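Local coordinates for protein putative Xylose isomerase (Rhodospirillum rubrum, PDB 3QXB) that probably acts as an isomerase of the xylose isomerase-like TIM-barrel family and binds iron or manganese ions, at residues Arg70-Tyr75 with Ile120-Ala125; Leu175-Val180 with Glu185-Ala190; Leu210-Gly215 with Ala227-Trp232. One frame throughout, in Å; residues are numbered along the deposited sequence.

Following the chain from its N terminus, interaction 1 comes first: segments 70-75 and 120-125, on helices 65-81 and 106-125, meet across 44 intervening residues that include strand 85-90, on the outer layer of the barrel. Interaction 2 closes a much tighter loop, four residues between its segments, where the chain leaves strand 174-177 and folds back before helix 190-200. Interaction 3 closes a loop of eleven residues, bringing helix 229-236 against the end of strand 208-213. The three follow in series, neither nested nor crossed. Interactions 2 and 3 touch, because their strands are neighbours in the barrel, and share the iron site; interaction 1 lies on the opposite side of the chain's centre.

Interaction 1: Arg70-Tyr75 with Ile120-Ala125. With EDO (1,2-ethanediol), chain L; EDO (1,2-ethanediol), chain N.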
loop_
_atom_site.group_PDB
_atom_site.type_symbol
_atom_site.label_atom_id
_atom_site.label_comp_id
_atom_site.label_asym_id
_atom_site.label_seq_id
_atom_site.Cartn_x
_atom_site.Cartn_y
_atom_site.Cartn_z
ATOM N N ARG A 70 -22.354 -1.812 -0.927
ATOM C CA ARG A 70 -23.064 -1.400 0.282
ATOM C C ARG A 70 -22.228 -0.353 1.018
ATOM O O ARG A 70 -22.733 0.685 1.377
ATOM C CB ARG A 70 -23.363 -2.610 1.187
ATOM C CG ARG A 70 -24.210 -2.334 2.453
ATOM C CD ARG A 70 -24.654 -3.657 3.167
ATOM N NE ARG A 70 -25.902 -4.188 2.615
ATOM C CZ ARG A 70 -26.222 -5.479 2.557
ATOM N NH1 ARG A 70 -25.398 -6.404 3.046
ATOM N NH2 ARG A 70 -27.378 -5.852 2.018
ATOM N N ARG A 71 -20.936 -0.622 1.220
ATOM C CA ARG A 71 -20.046 0.316 1.971
ATOM C C ARG A 71 -19.738 1.583 1.149
ATOM O O ARG A 71 -19.867 2.689 1.639
ATOM C CB ARG A 71 -18.753 -0.413 2.426
ATOM C CG ARG A 71 -17.902 0.341 3.427
ATOM C CD ARG A 71 -18.686 0.713 4.663
ATOM N NE ARG A 71 -17.774 1.106 5.731
ATOM C CZ ARG A 71 -18.130 1.380 6.978
ATOM N NH1 ARG A 71 -19.381 1.368 7.336
ATOM N NH2 ARG A 71 -17.205 1.671 7.864
ATOM N N ALA A 72 -19.374 1.411 -0.120
ATOM C CA ALA A 72 -19.114 2.544 -1.014
ATOM C C ALA A 72 -20.331 3.427 -1.117
ATOM O O ALA A 72 -20.195 4.622 -0.997
ATOM C CB ALA A 72 -18.646 2.090 -2.366
ATOM N N ILE A 73 -21.512 2.841 -1.295
ATOM C CA ILE A 73 -22.741 3.626 -1.341
ATOM C C ILE A 73 -23.032 4.381 -0.036
ATOM O O ILE A 73 -23.457 5.517 -0.072
ATOM C CB ILE A 73 -23.956 2.776 -1.774
ATOM C CG1 ILE A 73 -23.849 2.416 -3.257
ATOM C CG2 ILE A 73 -25.292 3.514 -1.514
ATOM C CD1 ILE A 73 -24.763 1.293 -3.693
ATOM N N ALA A 74 -22.781 3.755 1.109
ATOM C CA ALA A 74 -22.917 4.453 2.392
ATOM C C ALA A 74 -22.019 5.700 2.489
ATOM O O ALA A 74 -22.474 6.732 2.956
ATOM C CB ALA A 74 -22.704 3.495 3.610
ATOM N N TYR A 75 -20.772 5.606 2.054
ATOM C CA TYR A 75 -19.925 6.820 1.952
ATOM C C TYR A 75 -20.529 7.835 0.987
ATOM O O TYR A 75 -20.667 9.009 1.343
ATOM C CB TYR A 75 -18.492 6.496 1.512
ATOM C CG TYR A 75 -17.646 5.862 2.583
ATOM C CD1 TYR A 75 -17.274 6.571 3.716
ATOM C CD2 TYR A 75 -17.160 4.575 2.433
ATOM C CE1 TYR A 75 -16.481 5.986 4.704
ATOM C CE2 TYR A 75 -16.349 3.994 3.394
ATOM C CZ TYR A 75 -16.021 4.709 4.535
ATOM O OH TYR A 75 -15.243 4.122 5.499
ATOM N N ILE A 120 -14.626 1.047 -11.823
ATOM C CA ILE A 120 -15.704 1.709 -12.541
ATOM C C ILE A 120 -17.085 1.238 -12.011
ATOM O O ILE A 120 -17.973 2.054 -11.785
ATOM C CB ILE A 120 -15.590 1.421 -14.054
ATOM C CG1 ILE A 120 -14.372 2.161 -14.618
ATOM C CG2 ILE A 120 -16.909 1.730 -14.773
ATOM C CD1 ILE A 120 -13.893 1.705 -16.023
ATOM N N ASP A 121 -17.268 -0.066 -11.811
ATOM C CA ASP A 121 -18.543 -0.565 -11.186
ATOM C C ASP A 121 -18.838 0.104 -9.840
ATOM O O ASP A 121 -19.933 0.663 -9.580
ATOM C CB ASP A 121 -18.526 -2.068 -11.020
ATOM C CG ASP A 121 -18.580 -2.811 -12.320
ATOM O OD1 ASP A 121 -19.008 -2.269 -13.368
ATOM O OD2 ASP A 121 -18.165 -3.961 -12.307
HETATM N N MSE A 122 -17.847 0.092 -8.977
HETATM C CA MSE A 122 -17.976 0.779 -7.659
HETATM C C MSE A 122 -18.254 2.280 -7.775
HETATM O O MSE A 122 -19.113 2.896 -7.061
HETATM C CB MSE A 122 -16.655 0.538 -6.880
HETATM C CG MSE A 122 -16.681 0.953 -5.395
HETATM SE SE MSE A 122 -14.893 0.662 -4.674
HETATM C CE MSE A 122 -14.041 2.171 -5.336
ATOM N N THR A 123 -17.557 2.914 -8.700
ATOM C CA THR A 123 -17.768 4.366 -8.896
ATOM C C THR A 123 -19.200 4.653 -9.397
ATOM O O THR A 123 -19.843 5.601 -8.929
ATOM C CB THR A 123 -16.702 4.917 -9.849
ATOM O OG1 THR A 123 -15.389 4.626 -9.319
ATOM C CG2 THR A 123 -16.904 6.447 -10.065
ATOM N N ALA A 124 -19.711 3.857 -10.337
ATOM C CA ALA A 124 -21.097 4.024 -10.840
ATOM C C ALA A 124 -22.101 3.773 -9.714
ATOM O O ALA A 124 -23.104 4.445 -9.603
ATOM C CB ALA A 124 -21.387 3.026 -11.993
ATOM N N ALA A 125 -21.814 2.805 -8.864
ATOM C CA ALA A 125 -22.716 2.489 -7.739
ATOM C C ALA A 125 -22.839 3.681 -6.809
ATOM O O ALA A 125 -23.946 3.980 -6.293
ATOM C CB ALA A 125 -22.207 1.220 -6.991
HETATM C C1 EDO L . -23.273 -1.056 6.111
HETATM O O1 EDO L . -22.333 -1.792 6.928
HETATM C C2 EDO L . -22.525 -0.203 5.078
HETATM O O2 EDO L . -21.819 0.822 5.806
HETATM C C1 EDO N . -20.289 2.441 10.419
HETATM O O1 EDO N . -21.323 1.665 9.811
HETATM C C2 EDO N . -19.036 1.649 10.707
HETATM O O2 EDO N . -17.868 2.485 10.625
#
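M122, a selenomethionine in this structure, makes the first touch of 120-125 on the other helix. Its CG lies 3.8 Å from CB of A72, so a methylene meets a methyl group. With CG anti to the backbone N (chi1 -170°), the chain leaves beside its own carbonyl carbon and sets that methylene against A72; further out it bends at chi3, and the side chain also touches T59 and R68. One helical turn later comes A125, in the last turn of helix 106-125. Here the partner is I73, whose CG1 approaches the backbone oxygen of A125 at 3.4 Å, while its terminal CD1 lies 4.2 Å from CB of A125. The ethyl branch thus lies against A125, the last residue of the helix, and small alanines, one from each helix, let the backbones come near.

On another side of helix 65-81, R71 reaches outward to two ethanediol molecules, probably from the crystallisation liquor. NH2 donates to O2 of the chain N diol at 3.0 Å in a nearly straight bond (173°), and NH1 to O2 of the chain L diol at 2.9 Å. Cutting R71 back to an alanine is likely to leave both diols without these donors and to open a gap against L108 of the second subunit, on which the arginine packs.

Both helices belong to the outer layer of the TIM barrel, following strands 51-55 and 85-90 respectively. Helix 65-81 is bordered by helix 36-46, which A74 and Y75 touch, and helix 106-125 by helix 146-170, against which I120 and A124 rest.

Interaction 2: Leu175-Val180 with Glu185-Ala190; sequences LYVEPV and EFPSSA. With FE (Fe (III) ion), chain E.
With CG1 of V180 beside its backbone N (chi1 -69°), CG2 is left between N and the carbonyl carbon, where it makes a van der Waals contact of 3.3 Å with OE1 of E185 and also packs on CB of that residue; the two side chains pass at about a right angle. In S188 the hydroxyl is anti to the backbone N (chi1 180°), which brings OG to 2.9 Å from O of V180, although O of L182 competes for the same proton. The backbones add a firmer tie: V180 N donates to P187 O at 3.1 Å, in the carbonyl plane of the acceptor.

Beside this bond two prolines meet obliquely, CG of P179 lying 4.1 Å from CG of P187. CG1 of V177 rests 3.9 Å from CD of P187, so the P187 ring packs on V177 and P179 together. The peptide before P187 is cis, and CB of P187 sits over the centre of one face of the F186 ring.

The buried carboxylate of E185 is satisfied by Y96 at OE1, and at OE2 by S137 and K31 of the second subunit. Along the same strand end, E178 turns the other way: its extended chain delivers OE2 to the iron at 2.2 Å, in company with D213, H244 and E286. O of P179 accepts from ND1 of H216, itself a ligand of a second metal site, and so acts as a second-shell anchor. A metal-binding glutamate near the C-terminal end of a barrel strand, followed by a tightly folded loop, places this contact beside the metal site at the C-terminal mouth of a xylose isomerase-like TIM barrel.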
loop_
_atom_site.group_PDB
_atom_site.type_symbol
_atom_site.label_atom_id
_atom_site.label_comp_id
_atom_site.label_asym_id
_atom_site.label_seq_id
_atom_site.Cartn_x
_atom_site.Cartn_y
_atom_site.Cartn_z
ATOM N N LEU A 175 -12.418 9.487 -17.348
ATOM C CA LEU A 175 -11.364 8.680 -16.697
ATOM C C LEU A 175 -10.086 9.519 -16.579
ATOM O O LEU A 175 -9.836 10.402 -17.436
ATOM C CB LEU A 175 -11.073 7.408 -17.466
ATOM C CG LEU A 175 -12.177 6.385 -17.590
ATOM C CD1 LEU A 175 -11.633 5.201 -18.441
ATOM C CD2 LEU A 175 -12.738 5.922 -16.196
ATOM N N TYR A 176 -9.283 9.254 -15.543
ATOM C CA TYR A 176 -7.991 9.943 -15.390
ATOM C C TYR A 176 -6.797 8.982 -15.330
ATOM O O TYR A 176 -6.905 7.865 -14.822
ATOM C CB TYR A 176 -7.904 10.794 -14.130
ATOM C CG TYR A 176 -9.029 11.728 -13.851
ATOM C CD1 TYR A 176 -9.105 12.979 -14.445
ATOM C CD2 TYR A 176 -9.976 11.396 -12.943
ATOM C CE1 TYR A 176 -10.120 13.837 -14.139
ATOM C CE2 TYR A 176 -10.982 12.234 -12.639
ATOM C CZ TYR A 176 -11.064 13.436 -13.242
ATOM O OH TYR A 176 -12.084 14.241 -12.896
ATOM N N VAL A 177 -5.665 9.466 -15.846
ATOM C CA VAL A 177 -4.371 8.818 -15.721
ATOM C C VAL A 177 -3.473 9.761 -14.949
ATOM O O VAL A 177 -3.376 10.933 -15.292
ATOM C CB VAL A 177 -3.725 8.535 -17.103
ATOM C CG1 VAL A 177 -2.313 7.952 -16.915
ATOM C CG2 VAL A 177 -4.608 7.602 -17.890
ATOM N N GLU A 178 -2.783 9.252 -13.924
ATOM C CA GLU A 178 -1.853 10.065 -13.147
ATOM C C GLU A 178 -0.427 9.739 -13.513
ATOM O O GLU A 178 0.037 8.627 -13.207
ATOM C CB GLU A 178 -2.036 9.802 -11.625
ATOM C CG GLU A 178 -0.954 10.387 -10.769
ATOM C CD GLU A 178 -1.238 10.288 -9.272
ATOM O OE1 GLU A 178 -1.967 9.374 -8.842
ATOM O OE2 GLU A 178 -0.689 11.107 -8.517
ATOM N N PRO A 179 0.292 10.683 -14.144
ATOM C CA PRO A 179 1.686 10.401 -14.397
ATOM C C PRO A 179 2.523 10.296 -13.112
ATOM O O PRO A 179 2.164 10.864 -12.059
ATOM C CB PRO A 179 2.145 11.606 -15.249
ATOM C CG PRO A 179 0.904 12.055 -15.929
ATOM C CD PRO A 179 -0.140 11.906 -14.859
ATOM N N VAL A 180 3.627 9.570 -13.219
ATOM C CA VAL A 180 4.433 9.205 -12.073
ATOM C C VAL A 180 5.941 9.424 -12.304
ATOM O O VAL A 180 6.409 9.307 -13.452
ATOM C CB VAL A 180 4.232 7.724 -11.732
ATOM C CG1 VAL A 180 2.818 7.509 -11.197
ATOM C CG2 VAL A 180 4.480 6.902 -12.981
ATOM N N GLU A 185 7.884 3.347 -15.444
ATOM C CA GLU A 185 6.441 3.412 -15.625
ATOM C C GLU A 185 6.169 4.424 -16.741
ATOM O O GLU A 185 7.066 5.147 -17.177
ATOM C CB GLU A 185 5.737 3.777 -14.309
ATOM C CG GLU A 185 6.170 2.823 -13.149
ATOM C CD GLU A 185 5.285 2.870 -11.901
ATOM O OE1 GLU A 185 4.556 3.855 -11.727
ATOM O OE2 GLU A 185 5.338 1.925 -11.081
ATOM N N PHE A 186 4.963 4.396 -17.260
ATOM C CA PHE A 186 4.564 5.326 -18.300
ATOM C C PHE A 186 3.131 5.663 -18.024
ATOM O O PHE A 186 2.380 4.765 -17.683
ATOM C CB PHE A 186 4.653 4.643 -19.649
ATOM C CG PHE A 186 4.202 5.496 -20.810
ATOM C CD1 PHE A 186 2.886 5.480 -21.232
ATOM C CD2 PHE A 186 5.110 6.272 -21.500
ATOM C CE1 PHE A 186 2.463 6.250 -22.336
ATOM C CE2 PHE A 186 4.715 7.032 -22.599
ATOM C CZ PHE A 186 3.385 7.030 -23.018
ATOM N N PRO A 187 2.727 6.937 -18.184
ATOM C CA PRO A 187 3.523 8.123 -18.494
ATOM C C PRO A 187 4.261 8.666 -17.269
ATOM O O PRO A 187 3.749 8.645 -16.148
ATOM C CB PRO A 187 2.474 9.125 -18.980
ATOM C CG PRO A 187 1.235 8.735 -18.242
ATOM C CD PRO A 187 1.287 7.254 -18.092
ATOM N N SER A 188 5.473 9.138 -17.498
ATOM C CA SER A 188 6.292 9.696 -16.477
ATOM C C SER A 188 6.472 11.178 -16.717
ATOM O O SER A 188 6.055 12.002 -15.907
ATOM C CB SER A 188 7.641 8.966 -16.497
ATOM O OG SER A 188 8.513 9.484 -15.498
ATOM N N SER A 189 7.111 11.521 -17.836
ATOM C CA SER A 189 7.349 12.927 -18.213
ATOM C C SER A 189 6.116 13.576 -18.813
ATOM O O SER A 189 5.170 12.896 -19.211
ATOM C CB SER A 189 8.484 13.023 -19.234
ATOM O OG SER A 189 8.140 12.312 -20.412
ATOM N N ALA A 190 6.141 14.897 -18.877
ATOM C CA ALA A 190 5.118 15.660 -19.587
ATOM C C ALA A 190 5.027 15.210 -21.063
ATOM O O ALA A 190 3.916 15.060 -21.585
ATOM C CB ALA A 190 5.394 17.201 -19.454
HETATM FE FE FE E . -1.012 11.503 -6.400
HETATM O O HOH W 1 0.469 9.889 -5.635
HETATM O O HOH W 2 -2.271 9.603 -6.368
#

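Interaction 3: Leu210-Gly215 with Ala227-Trp232. With FE (Fe (III) ion), chain E.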
loop_
_atom_site.group_PDB
_atom_site.type_symbol
_atom_site.label_atom_id
_atom_site.label_comp_id
_atom_site.label_asym_id
_atom_site.label_seq_id
_atom_site.Cartn_x
_atom_site.Cartn_y
_atom_site.Cartn_z
ATOM N N LEU A 210 -5.650 13.833 -17.834
ATOM C CA LEU A 210 -4.560 13.734 -16.892
ATOM C C LEU A 210 -4.996 14.311 -15.546
ATOM O O LEU A 210 -5.727 15.301 -15.487
ATOM C CB LEU A 210 -3.326 14.489 -17.400
ATOM C CG LEU A 210 -2.707 13.967 -18.707
ATOM C CD1 LEU A 210 -1.684 14.972 -19.255
ATOM C CD2 LEU A 210 -2.051 12.601 -18.454
ATOM N N LEU A 211 -4.577 13.638 -14.477
ATOM C CA LEU A 211 -4.539 14.232 -13.155
ATOM C C LEU A 211 -3.059 14.351 -12.801
ATOM O O LEU A 211 -2.345 13.380 -12.860
ATOM C CB LEU A 211 -5.345 13.399 -12.154
ATOM C CG LEU A 211 -5.304 13.861 -10.692
ATOM C CD1 LEU A 211 -6.599 13.446 -9.942
ATOM C CD2 LEU A 211 -4.019 13.325 -9.988
ATOM N N VAL A 212 -2.569 15.565 -12.539
ATOM C CA VAL A 212 -1.133 15.750 -12.346
ATOM C C VAL A 212 -0.855 16.040 -10.881
ATOM O O VAL A 212 -1.499 16.872 -10.281
ATOM C CB VAL A 212 -0.578 16.832 -13.248
ATOM C CG1 VAL A 212 0.868 17.223 -12.874
ATOM C CG2 VAL A 212 -0.705 16.389 -14.728
ATOM N N ASP A 213 0.080 15.290 -10.309
ATOM C CA ASP A 213 0.398 15.421 -8.909
ATOM C C ASP A 213 1.646 16.289 -8.818
ATOM O O ASP A 213 2.666 15.980 -9.432
ATOM C CB ASP A 213 0.665 14.040 -8.328
ATOM C CG ASP A 213 0.900 14.075 -6.842
ATOM O OD1 ASP A 213 1.521 15.056 -6.377
ATOM O OD2 ASP A 213 0.454 13.125 -6.170
ATOM N N TRP A 214 1.550 17.397 -8.098
ATOM C CA TRP A 214 2.635 18.383 -8.066
ATOM C C TRP A 214 3.958 17.741 -7.589
ATOM O O TRP A 214 5.034 18.093 -8.062
ATOM C CB TRP A 214 2.258 19.568 -7.163
ATOM C CG TRP A 214 1.443 20.618 -7.829
ATOM C CD1 TRP A 214 0.165 20.503 -8.271
ATOM C CD2 TRP A 214 1.850 21.962 -8.112
ATOM N NE1 TRP A 214 -0.255 21.685 -8.813
ATOM C CE2 TRP A 214 0.760 22.603 -8.732
ATOM C CE3 TRP A 214 3.021 22.696 -7.869
ATOM C CZ2 TRP A 214 0.809 23.937 -9.152
ATOM C CZ3 TRP A 214 3.075 24.053 -8.304
ATOM C CH2 TRP A 214 1.967 24.645 -8.922
ATOM N N GLY A 215 3.875 16.764 -6.705
ATOM C CA GLY A 215 5.073 16.092 -6.200
ATOM C C GLY A 215 5.735 15.185 -7.229
ATOM O O GLY A 215 6.936 14.919 -7.151
ATOM N N ALA A 227 11.625 19.673 -14.029
ATOM C CA ALA A 227 10.861 19.480 -12.804
ATOM C C ALA A 227 10.199 20.786 -12.443
ATOM O O ALA A 227 10.573 21.421 -11.484
ATOM C CB ALA A 227 11.756 18.990 -11.630
ATOM N N ASP A 228 9.213 21.194 -13.230
ATOM C CA ASP A 228 8.323 22.282 -12.832
ATOM C C ASP A 228 7.055 22.338 -13.664
ATOM O O ASP A 228 6.990 21.818 -14.776
ATOM C CB ASP A 228 9.016 23.639 -12.848
ATOM C CG ASP A 228 9.147 24.235 -14.240
ATOM O OD1 ASP A 228 9.029 23.511 -15.238
ATOM O OD2 ASP A 228 9.425 25.448 -14.322
HETATM N N MSE A 229 6.063 23.022 -13.113
HETATM C CA MSE A 229 4.713 22.870 -13.603
HETATM C C MSE A 229 4.468 23.628 -14.879
HETATM O O MSE A 229 3.609 23.216 -15.626
HETATM C CB MSE A 229 3.690 23.209 -12.525
HETATM C CG MSE A 229 3.643 22.176 -11.400
HETATM SE SE MSE A 229 2.963 20.488 -11.969
HETATM C CE MSE A 229 1.181 21.067 -12.397
ATOM N N ASP A 230 5.245 24.686 -15.165
ATOM C CA ASP A 230 5.072 25.417 -16.434
ATOM C C ASP A 230 5.383 24.511 -17.623
ATOM O O ASP A 230 4.770 24.648 -18.679
ATOM C CB ASP A 230 5.939 26.688 -16.517
ATOM C CG ASP A 230 5.498 27.769 -15.548
ATOM O OD1 ASP A 230 4.284 28.082 -15.454
ATOM O OD2 ASP A 230 6.383 28.327 -14.881
ATOM N N HIS A 231 6.341 23.601 -17.448
ATOM C CA HIS A 231 6.682 22.655 -18.508
ATOM C C HIS A 231 5.502 21.704 -18.750
ATOM O O HIS A 231 5.247 21.280 -19.872
ATOM C CB HIS A 231 7.954 21.879 -18.130
ATOM C CG HIS A 231 8.287 20.766 -19.070
ATOM N ND1 HIS A 231 8.709 20.991 -20.362
ATOM C CD2 HIS A 231 8.274 19.418 -18.901
ATOM C CE1 HIS A 231 8.910 19.827 -20.959
ATOM N NE2 HIS A 231 8.658 18.859 -20.097
ATOM N N TRP A 232 4.771 21.385 -17.683
ATOM C CA TRP A 232 3.604 20.503 -17.795
ATOM C C TRP A 232 2.488 21.241 -18.546
ATOM O O TRP A 232 1.877 20.675 -19.464
ATOM C CB TRP A 232 3.202 19.959 -16.416
ATOM C CG TRP A 232 4.028 18.763 -16.092
ATOM C CD1 TRP A 232 5.289 18.752 -15.599
ATOM C CD2 TRP A 232 3.674 17.390 -16.329
ATOM N NE1 TRP A 232 5.745 17.458 -15.500
ATOM C CE2 TRP A 232 4.765 16.606 -15.941
ATOM C CE3 TRP A 232 2.536 16.760 -16.847
ATOM C CZ2 TRP A 232 4.754 15.222 -16.025
ATOM C CZ3 TRP A 232 2.521 15.376 -16.946
ATOM C CH2 TRP A 232 3.626 14.623 -16.539
HETATM FE FE FE E . -1.012 11.503 -6.400
HETATM O O HOH W 1 0.469 9.889 -5.635
HETATM O O HOH W 2 -2.271 9.603 -6.368
#
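W214 presents one face of its indole to the selenomethionine M229. CG of M229 stands 3.5 Å from the centroid of the six-membered ring, only 9° off the ring normal, a CH-pi contact; SE then lies over the five-membered ring at 4.3 Å, giving a Met-aromatic contact on the same face. A first turn at chi1 (-70°), followed by a second of like sign at chi2, curls the chain of M229 so that both its methylene and its selenium can follow the indole.

V212 meets the far end of the same side chain. Its CG1 and CE of M229 reach toward each other, tip to tip, at 3.9 Å. Its second methyl, CG2, is directed to W232, where it comes to 3.9 Å from CE3 at an oblique angle. V212 thus touches two residues of helix 229-236, CG1 mainly M229 and CG2 W232. F272 adds an edge-to-face contact to the indole of W214.

D213 faces the other way, into the barrel mouth. OD2 binds the iron at 2.2 Å, while OD1 accepts from N of G215 at 2.9 Å, on the anti side and 25° out of the carboxylate plane, an N-cap for helix 214-217. NE2 of Q246 also donates to OD1.

The chemistry divides across the strand: V212 faces the helix, D213 the barrel mouth. Toward helix 229-236 the contact is wholly apolar, resting on dispersion between methyl, selenium and indole; toward the mouth, the two donors at OD1 are likely to hold the carboxylate of D213 against rotation, keeping OD2 on the metal.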